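Local coordinates for PHD-type domain-containing protein (Chaetomium thermophilum, PDB 6VHF) that contributes, as the RbBP5-interacting domain of Cfp1, to integrating Cfp1 into the histone H3K4 methyltransferase complex COMPASS through a zinc-binding, largely helical fold, at residues 15-20 with 165-170; 21-26 with 70-75; 57-62 with 139-144; 75-80 with 153-158. All coordinates share one frame; numbering follows the deposited sequence.

Interaction 1. Residues 15-20 with 165-170; sequences ETRSKL and EAEQRV
Arg17 and Glu167 form a salt bridge between the two long antiparallel helices, 4-46 and 141-177, of an elongated helical bundle. The backbones are far apart here, 10.8 Å between the CA atoms of Arg17 and Glu167, and the two side chains span the gap from opposite directions. Arg17 starts with CB directed at helix 141-177, and its side chain also touches Leu164, one helical turn before Glu167. CG stands anti to the carbonyl carbon, and a bend at chi3 (-73°) swings the guanidinium toward the acid. CD comes within 3.9 Å of Glu167 OE1. The next atom, NE, makes the nearly straight bond: its N-H points (168°) at Glu167 OE1, 3.0 Å away, which lies at the edge of the guanidinium and accepts the N-H with its syn lone pair. CZ sits 3.6 Å from Glu167 OE2. A leucine in place of Arg17 would probably leave the largely buried Glu167 carboxylate without its mate of opposite charge. Ser13 OG, also on helix 4-46, hydrogen-bonds Glu167 OE1 as well, so the oxygen is gripped from two residues of the same helix. The guanidinium and carboxylate planes are turned 52° apart, and the second bond, Arg17 NH2 to Glu167 OE2 at 3.1 Å, is bent and weak.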
loop_
_atom_site.group_PDB
_atom_site.type_symbol
_atom_site.label_atom_id
_atom_site.label_comp_id
_atom_site.label_asym_id
_atom_site.label_seq_id
_atom_site.Cartn_x
_atom_site.Cartn_y
_atom_site.Cartn_z
ATOM N N GLU A 15 -18.509 6.193 1.235
ATOM C CA GLU A 15 -17.595 6.136 2.369
ATOM C C GLU A 15 -16.491 5.115 2.136
ATOM O O GLU A 15 -15.359 5.323 2.573
ATOM C CB GLU A 15 -18.367 5.809 3.646
ATOM C CG GLU A 15 -19.186 6.983 4.146
ATOM C CD GLU A 15 -20.162 6.610 5.245
ATOM O OE1 GLU A 15 -20.412 5.398 5.425
ATOM O OE2 GLU A 15 -20.660 7.530 5.934
ATOM N N THR A 16 -16.814 4.004 1.473
ATOM C CA THR A 16 -15.813 3.004 1.122
ATOM C C THR A 16 -14.799 3.562 0.128
ATOM O O THR A 16 -13.588 3.356 0.281
ATOM C CB THR A 16 -16.507 1.777 0.548
ATOM O OG1 THR A 16 -17.374 1.237 1.546
ATOM C CG2 THR A 16 -15.505 0.719 0.165
ATOM N N ARG A 17 -15.276 4.252 -0.911
ATOM C CA ARG A 17 -14.359 4.945 -1.804
ATOM C C ARG A 17 -13.410 5.839 -1.014
ATOM O O ARG A 17 -12.200 5.883 -1.284
ATOM C CB ARG A 17 -15.152 5.757 -2.832
ATOM C CG ARG A 17 -15.728 4.890 -3.935
ATOM C CD ARG A 17 -16.202 5.756 -5.074
ATOM N NE ARG A 17 -17.431 6.475 -4.751
ATOM C CZ ARG A 17 -17.540 7.798 -4.687
ATOM N NH1 ARG A 17 -16.487 8.557 -4.928
ATOM N NH2 ARG A 17 -18.719 8.357 -4.422
ATOM N N SER A 18 -13.949 6.534 -0.012
ATOM C CA SER A 18 -13.144 7.401 0.829
ATOM C C SER A 18 -12.026 6.613 1.502
ATOM O O SER A 18 -10.854 7.012 1.452
ATOM C CB SER A 18 -14.049 8.053 1.867
ATOM O OG SER A 18 -13.579 9.333 2.205
ATOM N N LYS A 19 -12.370 5.468 2.119
ATOM C CA LYS A 19 -11.355 4.644 2.782
ATOM C C LYS A 19 -10.335 4.123 1.777
ATOM O O LYS A 19 -9.130 4.063 2.074
ATOM C CB LYS A 19 -11.994 3.455 3.524
ATOM C CG LYS A 19 -13.165 3.788 4.490
ATOM C CD LYS A 19 -13.385 2.670 5.561
ATOM C CE LYS A 19 -14.839 2.618 6.091
ATOM N NZ LYS A 19 -15.234 1.273 6.637
ATOM N N LEU A 20 -10.800 3.733 0.586
ATOM C CA LEU A 20 -9.890 3.202 -0.421
ATOM C C LEU A 20 -8.908 4.267 -0.880
ATOM O O LEU A 20 -7.735 3.962 -1.107
ATOM C CB LEU A 20 -10.671 2.645 -1.611
ATOM C CG LEU A 20 -11.543 1.412 -1.328
ATOM C CD1 LEU A 20 -12.528 1.170 -2.479
ATOM C CD2 LEU A 20 -10.662 0.192 -1.110
ATOM N N GLU A 165 -19.202 2.231 -10.506
ATOM C CA GLU A 165 -20.119 1.559 -11.401
ATOM C C GLU A 165 -21.379 1.099 -10.664
ATOM O O GLU A 165 -22.495 1.341 -11.145
ATOM C CB GLU A 165 -19.391 0.408 -12.088
ATOM C CG GLU A 165 -20.284 -0.732 -12.507
ATOM C CD GLU A 165 -20.961 -0.525 -13.851
ATOM O OE1 GLU A 165 -21.631 -1.485 -14.304
ATOM O OE2 GLU A 165 -20.822 0.578 -14.427
ATOM N N ALA A 166 -21.225 0.501 -9.479
ATOM C CA ALA A 166 -22.381 0.050 -8.717
ATOM C C ALA A 166 -23.256 1.227 -8.280
ATOM O O ALA A 166 -24.492 1.135 -8.305
ATOM C CB ALA A 166 -21.912 -0.762 -7.514
ATOM N N GLU A 167 -22.636 2.338 -7.871
ATOM C CA GLU A 167 -23.412 3.531 -7.549
ATOM C C GLU A 167 -24.253 3.966 -8.735
ATOM O O GLU A 167 -25.451 4.231 -8.591
ATOM C CB GLU A 167 -22.496 4.671 -7.100
ATOM C CG GLU A 167 -21.950 4.452 -5.730
ATOM C CD GLU A 167 -20.759 5.327 -5.412
ATOM O OE1 GLU A 167 -19.932 4.872 -4.610
ATOM O OE2 GLU A 167 -20.642 6.461 -5.942
ATOM N N GLN A 168 -23.639 4.045 -9.923
ATOM C CA GLN A 168 -24.407 4.390 -11.112
ATOM C C GLN A 168 -25.519 3.380 -11.372
ATOM O O GLN A 168 -26.599 3.760 -11.845
ATOM C CB GLN A 168 -23.495 4.523 -12.331
ATOM C CG GLN A 168 -24.224 4.544 -13.676
ATOM C CD GLN A 168 -25.124 5.768 -13.891
ATOM O OE1 GLN A 168 -25.349 6.575 -12.985
ATOM N NE2 GLN A 168 -25.657 5.893 -15.104
ATOM N N ARG A 169 -25.300 2.104 -11.031
ATOM C CA ARG A 169 -26.340 1.101 -11.241
ATOM C C ARG A 169 -27.516 1.311 -10.296
ATOM O O ARG A 169 -28.676 1.217 -10.716
ATOM C CB ARG A 169 -25.765 -0.305 -11.087
ATOM C CG ARG A 169 -25.463 -0.992 -12.422
ATOM C CD ARG A 169 -24.420 -2.068 -12.256
ATOM N NE ARG A 169 -24.595 -2.766 -10.987
ATOM C CZ ARG A 169 -23.591 -3.252 -10.261
ATOM N NH1 ARG A 169 -22.340 -3.098 -10.678
ATOM N NH2 ARG A 169 -23.838 -3.871 -9.110
ATOM N N VAL A 170 -27.249 1.596 -9.019
ATOM C CA VAL A 170 -28.339 1.863 -8.086
ATOM C C VAL A 170 -29.153 3.075 -8.543
ATOM O O VAL A 170 -30.387 3.012 -8.649
ATOM C CB VAL A 170 -27.798 2.042 -6.662
ATOM C CG1 VAL A 170 -28.850 2.678 -5.771
ATOM C CG2 VAL A 170 -27.354 0.692 -6.097
#

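Interaction 2. Residues 21-26 with 70-75; sequences SEQIAL and HQFSLF
The side-chain amide of Gln23 and the ring of Phe72 stand nearly perpendicular, their planes 86° apart. The amide oxygen OE1 of Gln23 approaches the ring obliquely and comes closest to Phe72 CD2, at 3.3 Å. At the nitrogen end of the same amide, Ser73 OG lies close to the amide plane and accepts the N-H of Gln23 NE2 in a nearly straight bond of 3.1 Å (165°). With CG anti to the backbone N (chi1 -171°) and a bend at chi2, Gln23 reaches across to helix 64-77 and turns its amide between these two neighbours; on the way its CG passes 3.6 Å from Ser73 OG. The contact joins helices 4-46 and 64-77, antiparallel neighbours in the three-helix part of the bundle, at their closest CA pair here, Gln23 and Ser73, 6.9 Å apart. An alanine at Gln23 would probably leave Ser73 OG without this donor and open a gap beside Phe72 between the helices. Gln23 also packs on Leu76 and on Leu156 of helix 141-177, so the polar end of this buried side chain rises from an apolar base. Ser73 OG makes a further, weak hydrogen bond to the carbonyl oxygen of Ala69, one turn earlier in its own helix.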
loop_
_atom_site.group_PDB
_atom_site.type_symbol
_atom_site.label_atom_id
_atom_site.label_comp_id
_atom_site.label_asym_id
_atom_site.label_seq_id
_atom_site.Cartn_x
_atom_site.Cartn_y
_atom_site.Cartn_z
ATOM N N SER A 21 -9.367 5.524 -1.015
ATOM C CA SER A 21 -8.464 6.599 -1.416
ATOM C C SER A 21 -7.416 6.876 -0.345
ATOM O O SER A 21 -6.237 7.105 -0.667
ATOM C CB SER A 21 -9.249 7.862 -1.735
ATOM O OG SER A 21 -10.065 7.604 -2.852
ATOM N N GLU A 22 -7.825 6.851 0.930
ATOM C CA GLU A 22 -6.870 6.984 2.025
ATOM C C GLU A 22 -5.884 5.816 2.049
ATOM O O GLU A 22 -4.694 6.003 2.327
ATOM C CB GLU A 22 -7.624 7.097 3.349
ATOM C CG GLU A 22 -8.359 8.432 3.511
ATOM C CD GLU A 22 -9.612 8.343 4.385
ATOM O OE1 GLU A 22 -10.485 9.231 4.245
ATOM O OE2 GLU A 22 -9.733 7.397 5.210
ATOM N N GLN A 23 -6.348 4.604 1.740
ATOM C CA GLN A 23 -5.400 3.494 1.662
ATOM C C GLN A 23 -4.393 3.696 0.523
ATOM O O GLN A 23 -3.214 3.326 0.649
ATOM C CB GLN A 23 -6.146 2.170 1.495
ATOM C CG GLN A 23 -5.265 0.912 1.628
ATOM C CD GLN A 23 -4.513 0.831 2.964
ATOM O OE1 GLN A 23 -4.815 1.557 3.904
ATOM N NE2 GLN A 23 -3.523 -0.050 3.037
ATOM N N ILE A 24 -4.833 4.269 -0.599
ATOM C CA ILE A 24 -3.905 4.506 -1.699
ATOM C C ILE A 24 -2.866 5.541 -1.294
ATOM O O ILE A 24 -1.671 5.387 -1.598
ATOM C CB ILE A 24 -4.664 4.920 -2.967
ATOM C CG1 ILE A 24 -5.308 3.688 -3.629
ATOM C CG2 ILE A 24 -3.740 5.651 -3.926
ATOM C CD1 ILE A 24 -6.280 3.990 -4.791
ATOM N N ALA A 25 -3.299 6.602 -0.602
ATOM C CA ALA A 25 -2.360 7.579 -0.049
ATOM C C ALA A 25 -1.331 6.908 0.856
ATOM O O ALA A 25 -0.119 7.172 0.745
ATOM C CB ALA A 25 -3.115 8.663 0.723
ATOM N N LEU A 26 -1.792 6.032 1.754
ATOM C CA LEU A 26 -0.854 5.290 2.591
ATOM C C LEU A 26 0.150 4.538 1.730
ATOM O O LEU A 26 1.344 4.539 2.031
ATOM C CB LEU A 26 -1.597 4.325 3.516
ATOM C CG LEU A 26 -0.719 3.415 4.377
ATOM C CD1 LEU A 26 0.368 4.229 5.098
ATOM C CD2 LEU A 26 -1.533 2.611 5.381
ATOM N N HIS A 70 0.096 -3.731 3.437
ATOM C CA HIS A 70 -0.347 -4.629 2.374
ATOM C C HIS A 70 -1.516 -5.497 2.824
ATOM O O HIS A 70 -2.400 -5.822 2.021
ATOM C CB HIS A 70 0.808 -5.511 1.914
ATOM C CG HIS A 70 0.414 -6.535 0.893
ATOM N ND1 HIS A 70 -0.189 -6.204 -0.303
ATOM C CD2 HIS A 70 0.520 -7.886 0.896
ATOM C CE1 HIS A 70 -0.430 -7.305 -0.995
ATOM N NE2 HIS A 70 -0.011 -8.339 -0.287
ATOM N N GLN A 71 -1.528 -5.915 4.090
ATOM C CA GLN A 71 -2.622 -6.769 4.534
ATOM C C GLN A 71 -3.917 -5.976 4.614
ATOM O O GLN A 71 -4.979 -6.467 4.214
ATOM C CB GLN A 71 -2.285 -7.411 5.881
ATOM C CG GLN A 71 -3.191 -8.585 6.241
ATOM C CD GLN A 71 -2.933 -9.821 5.384
ATOM O OE1 GLN A 71 -1.805 -10.066 4.945
ATOM N NE2 GLN A 71 -3.984 -10.602 5.138
ATOM N N PHE A 72 -3.838 -4.733 5.104
ATOM C CA PHE A 72 -5.003 -3.859 5.133
ATOM C C PHE A 72 -5.554 -3.605 3.735
ATOM O O PHE A 72 -6.772 -3.449 3.569
ATOM C CB PHE A 72 -4.642 -2.536 5.804
ATOM C CG PHE A 72 -5.826 -1.783 6.318
ATOM C CD1 PHE A 72 -6.947 -2.460 6.769
ATOM C CD2 PHE A 72 -5.828 -0.399 6.345
ATOM C CE1 PHE A 72 -8.049 -1.769 7.247
ATOM C CE2 PHE A 72 -6.925 0.301 6.820
ATOM C CZ PHE A 72 -8.040 -0.385 7.269
ATOM N N SER A 73 -4.682 -3.554 2.720
ATOM C CA SER A 73 -5.163 -3.414 1.348
ATOM C C SER A 73 -5.986 -4.622 0.944
ATOM O O SER A 73 -7.047 -4.476 0.321
ATOM C CB SER A 73 -4.005 -3.227 0.372
ATOM O OG SER A 73 -3.387 -1.968 0.559
ATOM N N LEU A 74 -5.513 -5.820 1.303
ATOM C CA LEU A 74 -6.276 -7.039 1.045
ATOM C C LEU A 74 -7.624 -7.027 1.775
ATOM O O LEU A 74 -8.644 -7.433 1.212
ATOM C CB LEU A 74 -5.436 -8.258 1.439
ATOM C CG LEU A 74 -4.066 -8.329 0.766
ATOM C CD1 LEU A 74 -3.188 -9.415 1.343
ATOM C CD2 LEU A 74 -4.254 -8.563 -0.709
ATOM N N PHE A 75 -7.647 -6.562 3.026
ATOM C CA PHE A 75 -8.908 -6.409 3.755
ATOM C C PHE A 75 -9.891 -5.539 2.977
ATOM O O PHE A 75 -11.025 -5.951 2.718
ATOM C CB PHE A 75 -8.632 -5.819 5.143
ATOM C CG PHE A 75 -9.860 -5.642 6.017
ATOM C CD1 PHE A 75 -10.804 -4.644 5.756
ATOM C CD2 PHE A 75 -10.054 -6.468 7.118
ATOM C CE1 PHE A 75 -11.919 -4.479 6.570
ATOM C CE2 PHE A 75 -11.165 -6.311 7.934
ATOM C CZ PHE A 75 -12.098 -5.314 7.657
#

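Interaction 3. Residues 57-62 with 139-144. With ZN (zinc ion), chain B.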
loop_
_atom_site.group_PDB
_atom_site.type_symbol
_atom_site.label_atom_id
_atom_site.label_comp_id
_atom_site.label_asym_id
_atom_site.label_seq_id
_atom_site.Cartn_x
_atom_site.Cartn_y
_atom_site.Cartn_z
ATOM N N CYS A 57 22.619 -6.252 2.630
ATOM C CA CYS A 57 21.173 -6.327 2.423
ATOM C C CYS A 57 20.546 -4.937 2.428
ATOM O O CYS A 57 20.020 -4.475 1.410
ATOM C CB CYS A 57 20.527 -7.203 3.492
ATOM S SG CYS A 57 18.680 -7.208 3.388
ATOM N N GLY A 58 20.616 -4.247 3.567
ATOM C CA GLY A 58 20.181 -2.870 3.647
ATOM C C GLY A 58 18.724 -2.672 4.028
ATOM O O GLY A 58 18.293 -1.521 4.176
ATOM N N TYR A 59 17.969 -3.755 4.200
ATOM C CA TYR A 59 16.577 -3.683 4.618
ATOM C C TYR A 59 16.435 -2.875 5.901
ATOM O O TYR A 59 17.119 -3.135 6.894
ATOM C CB TYR A 59 16.038 -5.104 4.808
ATOM C CG TYR A 59 14.568 -5.215 5.108
ATOM C CD1 TYR A 59 14.114 -5.255 6.416
ATOM C CD2 TYR A 59 13.637 -5.317 4.089
ATOM C CE1 TYR A 59 12.784 -5.377 6.704
ATOM C CE2 TYR A 59 12.292 -5.443 4.367
ATOM C CZ TYR A 59 11.868 -5.471 5.681
ATOM O OH TYR A 59 10.520 -5.590 5.987
ATOM N N ASP A 60 15.550 -1.884 5.865
ATOM C CA ASP A 60 15.234 -1.056 7.017
ATOM C C ASP A 60 14.093 -1.680 7.822
ATOM O O ASP A 60 13.108 -2.166 7.254
ATOM C CB ASP A 60 14.840 0.346 6.550
ATOM C CG ASP A 60 14.902 1.372 7.648
ATOM O OD1 ASP A 60 14.161 1.226 8.649
ATOM O OD2 ASP A 60 15.682 2.345 7.500
ATOM N N THR A 61 14.223 -1.631 9.155
ATOM C CA THR A 61 13.231 -2.237 10.038
ATOM C C THR A 61 11.855 -1.623 9.843
ATOM O O THR A 61 10.839 -2.299 10.040
ATOM C CB THR A 61 13.649 -2.064 11.498
ATOM O OG1 THR A 61 15.016 -2.446 11.656
ATOM C CG2 THR A 61 12.785 -2.923 12.409
ATOM N N ARG A 62 11.801 -0.341 9.481
ATOM C CA ARG A 62 10.519 0.314 9.273
ATOM C C ARG A 62 9.763 -0.279 8.096
ATOM O O ARG A 62 8.546 -0.104 8.014
ATOM C CB ARG A 62 10.726 1.811 9.061
ATOM C CG ARG A 62 11.271 2.541 10.284
ATOM C CD ARG A 62 11.710 3.940 9.909
ATOM N NE ARG A 62 12.874 3.929 9.025
ATOM C CZ ARG A 62 13.543 5.027 8.687
ATOM N NH1 ARG A 62 13.141 6.201 9.153
ATOM N NH2 ARG A 62 14.606 4.955 7.887
ATOM N N ASN A 139 15.564 -11.084 0.753
ATOM C CA ASN A 139 16.061 -11.220 -0.610
ATOM C C ASN A 139 15.227 -10.415 -1.600
ATOM O O ASN A 139 14.017 -10.628 -1.725
ATOM C CB ASN A 139 16.049 -12.701 -0.988
ATOM C CG ASN A 139 16.651 -12.961 -2.348
ATOM O OD1 ASN A 139 17.733 -12.462 -2.670
ATOM N ND2 ASN A 139 15.938 -13.728 -3.172
ATOM N N GLY A 140 15.880 -9.489 -2.297
ATOM C CA GLY A 140 15.220 -8.678 -3.315
ATOM C C GLY A 140 14.128 -7.759 -2.802
ATOM O O GLY A 140 13.123 -7.552 -3.494
ATOM N N TRP A 141 14.303 -7.184 -1.612
ATOM C CA TRP A 141 13.205 -6.439 -1.008
ATOM C C TRP A 141 12.859 -5.188 -1.813
ATOM O O TRP A 141 11.677 -4.845 -1.953
ATOM C CB TRP A 141 13.531 -6.077 0.442
ATOM C CG TRP A 141 14.809 -5.273 0.664
ATOM C CD1 TRP A 141 16.049 -5.770 0.978
ATOM C CD2 TRP A 141 14.948 -3.840 0.637
ATOM N NE1 TRP A 141 16.944 -4.739 1.130
ATOM C CE2 TRP A 141 16.296 -3.546 0.926
ATOM C CE3 TRP A 141 14.061 -2.781 0.396
ATOM C CZ2 TRP A 141 16.784 -2.242 0.975
ATOM C CZ3 TRP A 141 14.544 -1.487 0.441
ATOM C CH2 TRP A 141 15.901 -1.226 0.731
ATOM N N GLY A 142 13.873 -4.502 -2.344
ATOM C CA GLY A 142 13.630 -3.263 -3.065
ATOM C C GLY A 142 12.622 -3.422 -4.184
ATOM O O GLY A 142 11.594 -2.739 -4.216
ATOM N N ALA A 143 12.891 -4.339 -5.112
ATOM C CA ALA A 143 12.001 -4.499 -6.254
ATOM C C ALA A 143 10.706 -5.206 -5.883
ATOM O O ALA A 143 9.652 -4.898 -6.456
ATOM C CB ALA A 143 12.714 -5.253 -7.374
ATOM N N LEU A 144 10.743 -6.130 -4.927
ATOM C CA LEU A 144 9.526 -6.864 -4.619
ATOM C C LEU A 144 8.524 -6.017 -3.837
ATOM O O LEU A 144 7.335 -6.011 -4.168
ATOM C CB LEU A 144 9.868 -8.150 -3.876
ATOM C CG LEU A 144 10.686 -9.109 -4.753
ATOM C CD1 LEU A 144 10.748 -10.506 -4.155
ATOM C CD2 LEU A 144 10.131 -9.170 -6.167
HETATM ZN ZN ZN B . 18.238 -8.734 5.210
#
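Trp141 inserts its indole against the loop of Cys57, Gly58 and Tyr59. Its CG lies between the backbone N and the carbonyl carbon (chi1 57°), which brings the indole back over the loop. The indole N-H is used: NE1 donates to Cys57 O at 3.1 Å. The oxygen lies near the ring plane, but the donor sits well above the carbonyl plane rather than on a lone pair. Further along the indole, CZ2 of Trp141 lies 3.6 Å from Gly58 O. Tyr59 covers one face of the indole. Its CB makes a CH-pi contact 4.0 Å from the centroid of the five-membered ring, and its ring presents an edge, CD2 lying 3.6 Å from Trp141 CG. The pair is thus T-shaped, with planes 87° apart. The third residue, Cys57, belongs to the zinc site of this non-canonical finger: SG binds the zinc ion at 2.4 Å, and Cys130, Cys135 and His138 complete the site. The sulfur also lies obliquely beside the indole, 3.8 Å from NE1, and accepts a weak hydrogen bond from Tyr59 N at 3.6 Å. By holding the carbonyl of Cys57, Trp141 probably acts as a second-shell residue, steadying a cysteine whose sulfur binds the metal. Tyr59 stacks in addition on the ring of His138, while its OH hydrogen-bonds Asp64. Beyond the loop, Trp141 packs on Ala37 and Ile38 of helix 4-46.

Interaction 4. Residues 75-80 with 153-158; sequences FLQSPQ and IRELAL
Helices 64-77 and 141-177 run side by side in parallel, and the C-terminal part of the shorter one meets the longer through Leu76, Gln77, Glu155 and Leu156 in the three-helix section of the fold. The nearest CA atoms, of Gln77 and Leu156, are 6.9 Å apart. Two kinds of contact lie next to each other. On the inner side the leucines meet loosely, Leu76 CB being 4.4 Å from Leu156 CD2; CB of Leu156 is directed neither at nor away from residues 75-80, yet the end of its side chain comes nearer. The same leucine end touches Leu20 and Ile24 of helix 4-46, and Leu76 rests on the aliphatic part of Gln23, so side chains of all three helices meet here. On the outer side Gln77 extends beyond CG and lays its terminal amide on the aliphatic root of Glu155, with CD of Gln77 3.8 Å from CB of Glu155. The two side chains cross at about a right angle. Glu155 bends at chi2 (-66°), which folds its carboxylate round until it is almost parallel with the amide, the planes being 3° apart. At the turn near Ser78 one acceptor is used twice: Phe75 O receives Ser78 N at 3.0 Å and, in the carbonyl plane, the hydroxyl of Ser78 OG at 2.7 Å.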
loop_
_atom_site.group_PDB
_atom_site.type_symbol
_atom_site.label_atom_id
_atom_site.label_comp_id
_atom_site.label_asym_id
_atom_site.label_seq_id
_atom_site.Cartn_x
_atom_site.Cartn_y
_atom_site.Cartn_z
ATOM N N PHE A 75 -7.647 -6.562 3.026
ATOM C CA PHE A 75 -8.908 -6.409 3.755
ATOM C C PHE A 75 -9.891 -5.539 2.977
ATOM O O PHE A 75 -11.025 -5.951 2.718
ATOM C CB PHE A 75 -8.632 -5.819 5.143
ATOM C CG PHE A 75 -9.860 -5.642 6.017
ATOM C CD1 PHE A 75 -10.804 -4.644 5.756
ATOM C CD2 PHE A 75 -10.054 -6.468 7.118
ATOM C CE1 PHE A 75 -11.919 -4.479 6.570
ATOM C CE2 PHE A 75 -11.165 -6.311 7.934
ATOM C CZ PHE A 75 -12.098 -5.314 7.657
ATOM N N LEU A 76 -9.466 -4.333 2.592
ATOM C CA LEU A 76 -10.342 -3.413 1.879
ATOM C C LEU A 76 -10.713 -3.907 0.487
ATOM O O LEU A 76 -11.549 -3.281 -0.166
ATOM C CB LEU A 76 -9.693 -2.024 1.787
ATOM C CG LEU A 76 -9.413 -1.282 3.104
ATOM C CD1 LEU A 76 -8.663 0.014 2.858
ATOM C CD2 LEU A 76 -10.689 -1.004 3.885
ATOM N N GLN A 77 -10.141 -5.003 0.014
ATOM C CA GLN A 77 -10.546 -5.538 -1.278
ATOM C C GLN A 77 -11.652 -6.576 -1.165
ATOM O O GLN A 77 -12.256 -6.931 -2.186
ATOM C CB GLN A 77 -9.342 -6.131 -2.001
ATOM C CG GLN A 77 -8.422 -5.076 -2.597
ATOM C CD GLN A 77 -7.142 -5.678 -3.117
ATOM O OE1 GLN A 77 -6.048 -5.399 -2.604
ATOM N NE2 GLN A 77 -7.263 -6.525 -4.130
ATOM N N SER A 78 -11.934 -7.087 0.102
ATOM C CA SER A 78 -13.033 -7.945 0.531
ATOM C C SER A 78 -14.242 -7.091 0.894
ATOM O O SER A 78 -14.101 -6.051 1.556
ATOM C CB SER A 78 -12.642 -8.774 1.744
ATOM O OG SER A 78 -12.813 -8.023 2.938
ATOM N N PRO A 79 -15.427 -7.530 0.476
ATOM C CA PRO A 79 -16.622 -6.723 0.719
ATOM C C PRO A 79 -17.027 -6.698 2.189
ATOM O O PRO A 79 -17.788 -5.810 2.578
ATOM C CB PRO A 79 -17.672 -7.380 -0.193
ATOM C CG PRO A 79 -17.222 -8.799 -0.315
ATOM C CD PRO A 79 -15.720 -8.784 -0.234
ATOM N N GLN A 80 -16.488 -7.588 3.035
ATOM C CA GLN A 80 -16.655 -7.481 4.485
ATOM C C GLN A 80 -15.885 -6.287 5.034
ATOM O O GLN A 80 -15.925 -6.019 6.242
ATOM C CB GLN A 80 -16.197 -8.747 5.227
ATOM C CG GLN A 80 -16.642 -10.109 4.646
ATOM C CD GLN A 80 -16.026 -10.483 3.291
ATOM O OE1 GLN A 80 -14.824 -10.382 3.102
ATOM N NE2 GLN A 80 -16.854 -10.961 2.370
ATOM N N ILE A 153 -1.980 -0.337 -5.235
ATOM C CA ILE A 153 -2.604 0.890 -5.704
ATOM C C ILE A 153 -3.541 0.586 -6.860
ATOM O O ILE A 153 -4.681 1.048 -6.886
ATOM C CB ILE A 153 -1.537 1.937 -6.071
ATOM C CG1 ILE A 153 -0.729 2.281 -4.822
ATOM C CG2 ILE A 153 -2.181 3.203 -6.603
ATOM C CD1 ILE A 153 0.281 3.397 -5.026
ATOM N N ARG A 154 -3.096 -0.242 -7.811
ATOM C CA ARG A 154 -3.939 -0.554 -8.962
ATOM C C ARG A 154 -5.180 -1.339 -8.547
ATOM O O ARG A 154 -6.282 -1.103 -9.071
ATOM C CB ARG A 154 -3.138 -1.340 -9.997
ATOM C CG ARG A 154 -2.023 -0.579 -10.697
ATOM C CD ARG A 154 -1.203 -1.583 -11.525
ATOM N NE ARG A 154 -0.546 -1.015 -12.705
ATOM C CZ ARG A 154 0.745 -0.710 -12.741
ATOM N NH1 ARG A 154 1.484 -0.909 -11.650
ATOM N NH2 ARG A 154 1.298 -0.214 -13.854
ATOM N N GLU A 155 -5.020 -2.283 -7.614
ATOM C CA GLU A 155 -6.167 -3.041 -7.138
ATOM C C GLU A 155 -7.167 -2.141 -6.402
ATOM O O GLU A 155 -8.374 -2.194 -6.663
ATOM C CB GLU A 155 -5.687 -4.179 -6.245
ATOM C CG GLU A 155 -4.893 -5.243 -6.979
ATOM C CD GLU A 155 -5.735 -6.012 -8.003
ATOM O OE1 GLU A 155 -6.988 -5.916 -7.973
ATOM O OE2 GLU A 155 -5.143 -6.754 -8.813
ATOM N N LEU A 156 -6.669 -1.287 -5.498
ATOM C CA LEU A 156 -7.530 -0.360 -4.774
ATOM C C LEU A 156 -8.246 0.595 -5.721
ATOM O O LEU A 156 -9.415 0.919 -5.502
ATOM C CB LEU A 156 -6.704 0.430 -3.758
ATOM C CG LEU A 156 -6.078 -0.365 -2.617
ATOM C CD1 LEU A 156 -4.878 0.404 -2.005
ATOM C CD2 LEU A 156 -7.104 -0.710 -1.573
ATOM N N ALA A 157 -7.550 1.085 -6.761
ATOM C CA ALA A 157 -8.206 1.969 -7.723
ATOM C C ALA A 157 -9.264 1.220 -8.527
ATOM O O ALA A 157 -10.322 1.777 -8.828
ATOM C CB ALA A 157 -7.179 2.620 -8.660
ATOM N N LEU A 158 -8.989 -0.035 -8.894
ATOM C CA LEU A 158 -10.002 -0.880 -9.521
ATOM C C LEU A 158 -11.245 -0.992 -8.641
ATOM O O LEU A 158 -12.375 -0.821 -9.118
ATOM C CB LEU A 158 -9.419 -2.263 -9.789
ATOM C CG LEU A 158 -10.244 -3.331 -10.508
ATOM C CD1 LEU A 158 -9.280 -4.197 -11.305
ATOM C CD2 LEU A 158 -11.065 -4.191 -9.529
#

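Overall arrangement
The four contacts are strung along an elongated bundle of antiparallel helices 4-46 and 141-177 with the short helix 64-77 beside them. Interactions 2 and 4 lie in the middle, centres about 8 Å apart, and share Phe75; Gln23 and Ile24 pack on Leu156. Interaction 1, toward the chain ends, has its centre about 12 Å from that of interaction 4 and touches it through Leu20. Interaction 3, at the zinc end, has its centre about 35 Å from that of interaction 1. Interaction 1 encloses the other three along the sequence, and interaction 3 crosses 2 and 4; the zinc site probably ties loops at one end, the salt bridge the long helices toward the other.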